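Local coordinates for protein probable glutathione S-transferase (Bordetella bronchiseptica RB50, PDB 3H1N) that probably conjugates glutathione to electrophilic substrates, at residues Asp23-Asp28 with Pro55-Leu60. Sequence-based numbering, arbitrary orientation.
Sequences DLWYWD and PGEDML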
ATOM      1  N   ASP B  23     -14.363 -13.763  10.319  1.00  8.76           N
ATOM      2  CA  ASP B  23     -13.629 -14.806   9.601  1.00  9.22           C
ATOM      3  C   ASP B  23     -12.395 -14.230   8.897  1.00  9.23           C
ATOM      4  O   ASP B  23     -12.516 -13.436   7.946  1.00  9.10           O
ATOM      5  CB  ASP B  23     -14.519 -15.519   8.572  1.00  9.51           C
ATOM      6  CG  ASP B  23     -15.577 -16.404   9.207  1.00 10.28           C
ATOM      7  OD1 ASP B  23     -15.353 -16.989  10.285  1.00 11.05           O
ATOM      8  OD2 ASP B  23     -16.652 -16.532   8.596  1.00 11.85           O
ATOM      9  N   LEU B  24     -11.222 -14.637   9.362  1.00  8.35           N
ATOM     10  CA  LEU B  24      -9.959 -14.271   8.713  1.00  8.27           C
ATOM     11  C   LEU B  24      -9.593 -15.350   7.712  1.00  8.54           C
ATOM     12  O   LEU B  24      -9.530 -16.529   8.068  1.00  8.52           O
ATOM     13  CB  LEU B  24      -8.829 -14.113   9.738  1.00  8.40           C
ATOM     14  CG  LEU B  24      -7.418 -13.838   9.192  1.00  7.79           C
ATOM     15  CD1 LEU B  24      -7.397 -12.535   8.370  1.00  9.59           C
ATOM     16  CD2 LEU B  24      -6.364 -13.823  10.329  1.00 10.75           C
ATOM     17  N   TRP B  25      -9.375 -14.941   6.461  1.00  8.06           N
ATOM     18  CA  TRP B  25      -8.955 -15.860   5.411  1.00  8.76           C
ATOM     19  C   TRP B  25      -7.536 -15.503   4.946  1.00  9.39           C
ATOM     20  O   TRP B  25      -7.322 -14.458   4.312  1.00  8.72           O
ATOM     21  CB  TRP B  25      -9.920 -15.801   4.223  1.00  8.46           C
ATOM     22  CG  TRP B  25     -11.254 -16.432   4.488  1.00  9.19           C
ATOM     23  CD1 TRP B  25     -12.386 -15.803   4.915  1.00  9.04           C
ATOM     24  CD2 TRP B  25     -11.588 -17.826   4.365  1.00 10.62           C
ATOM     25  NE1 TRP B  25     -13.412 -16.714   5.046  1.00 10.83           N
ATOM     26  CE2 TRP B  25     -12.950 -17.961   4.714  1.00 10.54           C
ATOM     27  CE3 TRP B  25     -10.865 -18.969   3.992  1.00 10.59           C
ATOM     28  CZ2 TRP B  25     -13.612 -19.198   4.702  1.00 10.70           C
ATOM     29  CZ3 TRP B  25     -11.527 -20.204   3.970  1.00 10.36           C
ATOM     30  CH2 TRP B  25     -12.887 -20.301   4.317  1.00 10.31           C
ATOM     31  N   TYR B  26      -6.573 -16.357   5.301  1.00  9.68           N
ATOM     32  CA  TYR B  26      -5.187 -16.207   4.846  1.00 10.46           C
ATOM     33  C   TYR B  26      -4.489 -17.562   4.749  1.00 11.19           C
ATOM     34  O   TYR B  26      -4.815 -18.481   5.510  1.00 11.20           O
ATOM     35  CB  TYR B  26      -4.373 -15.251   5.752  1.00 10.80           C
ATOM     36  CG  TYR B  26      -3.028 -14.949   5.138  1.00 12.00           C
ATOM     37  CD1 TYR B  26      -2.945 -14.180   3.976  1.00 10.44           C
ATOM     38  CD2 TYR B  26      -1.845 -15.487   5.663  1.00 10.92           C
ATOM     39  CE1 TYR B  26      -1.724 -13.929   3.353  1.00 12.15           C
ATOM     40  CE2 TYR B  26      -0.605 -15.237   5.041  1.00 11.90           C
ATOM     41  CZ  TYR B  26      -0.563 -14.458   3.887  1.00 13.76           C
ATOM     42  OH  TYR B  26       0.625 -14.177   3.251  1.00 14.89           O
ATOM     43  N   TRP B  27      -3.523 -17.664   3.826  1.00 11.64           N
ATOM     44  CA  TRP B  27      -2.720 -18.887   3.621  1.00 11.90           C
ATOM     45  C   TRP B  27      -2.246 -19.495   4.937  1.00 11.80           C
ATOM     46  O   TRP B  27      -1.797 -18.775   5.829  1.00 11.70           O
ATOM     47  CB  TRP B  27      -1.498 -18.599   2.732  1.00 11.74           C
ATOM     48  CG  TRP B  27      -1.863 -17.955   1.420  1.00 12.13           C
ATOM     49  CD1 TRP B  27      -1.638 -16.664   1.051  1.00 12.21           C
ATOM     50  CD2 TRP B  27      -2.529 -18.585   0.322  1.00 12.58           C
ATOM     51  NE1 TRP B  27      -2.140 -16.442  -0.226  1.00 12.48           N
ATOM     52  CE2 TRP B  27      -2.688 -17.610  -0.689  1.00 13.50           C
ATOM     53  CE3 TRP B  27      -3.009 -19.881   0.094  1.00 13.37           C
ATOM     54  CZ2 TRP B  27      -3.310 -17.893  -1.908  1.00 14.83           C
ATOM     55  CZ3 TRP B  27      -3.627 -20.160  -1.124  1.00 15.61           C
ATOM     56  CH2 TRP B  27      -3.769 -19.163  -2.107  1.00 13.51           C
ATOM     57  N   ASP B  28      -2.351 -20.812   5.050  1.00 12.21           N
ATOM     58  CA  ASP B  28      -1.767 -21.554   6.167  1.00 12.32           C
ATOM     59  C   ASP B  28      -0.280 -21.748   5.861  1.00 12.74           C
ATOM     60  O   ASP B  28       0.138 -21.568   4.719  1.00 12.78           O
ATOM     61  CB  ASP B  28      -2.470 -22.913   6.309  1.00 12.60           C
ATOM     62  CG  ASP B  28      -2.216 -23.598   7.664  1.00 12.85           C
ATOM     63  OD1 ASP B  28      -1.499 -23.052   8.529  1.00 14.17           O
ATOM     64  OD2 ASP B  28      -2.749 -24.705   7.867  1.00 13.01           O
ATOM     65  N   PRO B  55      -9.769 -27.783   9.294  1.00 17.51           N
ATOM     66  CA  PRO B  55      -9.953 -28.939   8.408  1.00 17.95           C
ATOM     67  C   PRO B  55     -11.188 -28.813   7.528  1.00 18.27           C
ATOM     68  O   PRO B  55     -12.272 -28.487   8.019  1.00 18.47           O
ATOM     69  CB  PRO B  55     -10.127 -30.106   9.386  1.00 18.00           C
ATOM     70  CG  PRO B  55      -9.363 -29.692  10.590  1.00 18.00           C
ATOM     71  CD  PRO B  55      -9.582 -28.204  10.698  1.00 17.61           C
ATOM     72  N   GLY B  56     -11.007 -29.036   6.230  1.00 18.68           N
ATOM     73  CA  GLY B  56     -12.125 -29.076   5.294  1.00 19.28           C
ATOM     74  C   GLY B  56     -12.497 -27.756   4.644  1.00 19.65           C
ATOM     75  O   GLY B  56     -13.288 -27.741   3.701  1.00 20.03           O
ATOM     76  N   GLU B  57     -11.947 -26.649   5.145  1.00 19.70           N
ATOM     77  CA  GLU B  57     -12.219 -25.328   4.578  1.00 19.86           C
ATOM     78  C   GLU B  57     -11.376 -25.098   3.335  1.00 19.94           C
ATOM     79  O   GLU B  57     -10.205 -25.474   3.297  1.00 20.07           O
ATOM     80  CB  GLU B  57     -11.918 -24.229   5.593  1.00 20.08           C
ATOM     81  CG  GLU B  57     -12.787 -24.242   6.842  1.00 21.43           C
ATOM     82  CD  GLU B  57     -14.223 -23.803   6.591  1.00 23.75           C
ATOM     83  OE1 GLU B  57     -14.519 -23.240   5.517  1.00 24.39           O
ATOM     84  OE2 GLU B  57     -15.061 -24.021   7.487  1.00 25.95           O
ATOM     85  N   ASP B  58     -11.967 -24.468   2.328  1.00 19.86           N
ATOM     86  CA  ASP B  58     -11.280 -24.208   1.069  1.00 20.06           C
ATOM     87  C   ASP B  58     -11.316 -22.718   0.753  1.00 19.90           C
ATOM     88  O   ASP B  58     -12.342 -22.192   0.309  1.00 20.16           O
ATOM     89  CB  ASP B  58     -11.932 -25.012  -0.066  1.00 20.39           C
ATOM     90  CG  ASP B  58     -11.219 -24.846  -1.413  1.00 20.80           C
ATOM     91  OD1 ASP B  58     -10.227 -24.093  -1.520  1.00 21.10           O
ATOM     92  OD2 ASP B  58     -11.675 -25.482  -2.383  1.00 23.35           O
HETATM   93  N   MSE B  59     -10.190 -22.047   0.972  1.00 19.50           N
HETATM   94  CA  MSE B  59     -10.118 -20.603   0.756  1.00 19.38           C
HETATM   95  C   MSE B  59     -10.308 -20.185  -0.704  1.00 19.43           C
HETATM   96  O   MSE B  59     -11.040 -19.229  -0.987  1.00 19.00           O
HETATM   97  CB  MSE B  59      -8.812 -20.031   1.295  1.00 18.95           C
HETATM   98  CG  MSE B  59      -8.757 -18.508   1.198  1.00 18.00           C
HETATM   99 SE   MSE B  59      -7.222 -17.792   2.069  0.60 15.19          SE
HETATM  100  CE  MSE B  59      -5.855 -18.757   1.093  1.00 15.80           C
ATOM    101  N   LEU B  60      -9.636 -20.891  -1.614  1.00 19.75           N
ATOM    102  CA  LEU B  60      -9.752 -20.608  -3.048  1.00 20.17           C
ATOM    103  C   LEU B  60     -11.205 -20.681  -3.490  1.00 20.25           C
ATOM    104  O   LEU B  60     -11.652 -19.835  -4.266  1.00 20.19           O
ATOM    105  CB  LEU B  60      -8.886 -21.561  -3.884  1.00 20.59           C
ATOM    106  CG  LEU B  60      -7.377 -21.298  -4.061  1.00 21.67           C
ATOM    107  CD1 LEU B  60      -7.091 -19.894  -4.570  1.00 22.41           C
ATOM    108  CD2 LEU B  60      -6.594 -21.562  -2.778  1.00 23.67           C
TER
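Selenomethionine Met59 lies between Trp25 and Trp27, joining the first strand of the N-terminal, thioredoxin-like domain of this probable glutathione S-transferase to the start of helix 59-65. Trp25 ends strand 22-25 and Trp27 follows in the loop, while Asp58 occupies the N-cap position of the helix, its OD1 making a weak hydrogen bond to Asp61 N. No hydrogen bond links the two segments, and van der Waals contact does most of the joining.

Against Trp25 the Met59 chain runs alongside in the opposite direction, Met59 CG lying 3.5 Å from Trp25 CE3 and the Met59 backbone passing close to the far rim of the ring, with Trp25 CZ3 3.5 Å from Met59 CA. Tyr76 of the neighbouring strand 76-79 meets the Trp25 indole nearly parallel and also touches Met59. Extended through chi2, the Met59 chain bends at its last torsion (chi3 57°), which turns the methyl onto Trp27. This is a CH-pi contact over one face, with Met59 CE 3.4 Å from the centroid of the six-membered ring of Trp27; SE stands farther off above that ring in a Met-aromatic contact. Leu60 crosses the benzo end of the Trp27 indole at about a right angle, its CD2 3.7 Å from Trp27 CZ3.

Glu57 OE2 makes a long, weak ion pair with Arg51. The carboxylate is turned 72° from the Trp25 indole, and at the outer edge of that ring, near its plane, Glu57 OE1 lies 3.6 Å from Trp25 CH2.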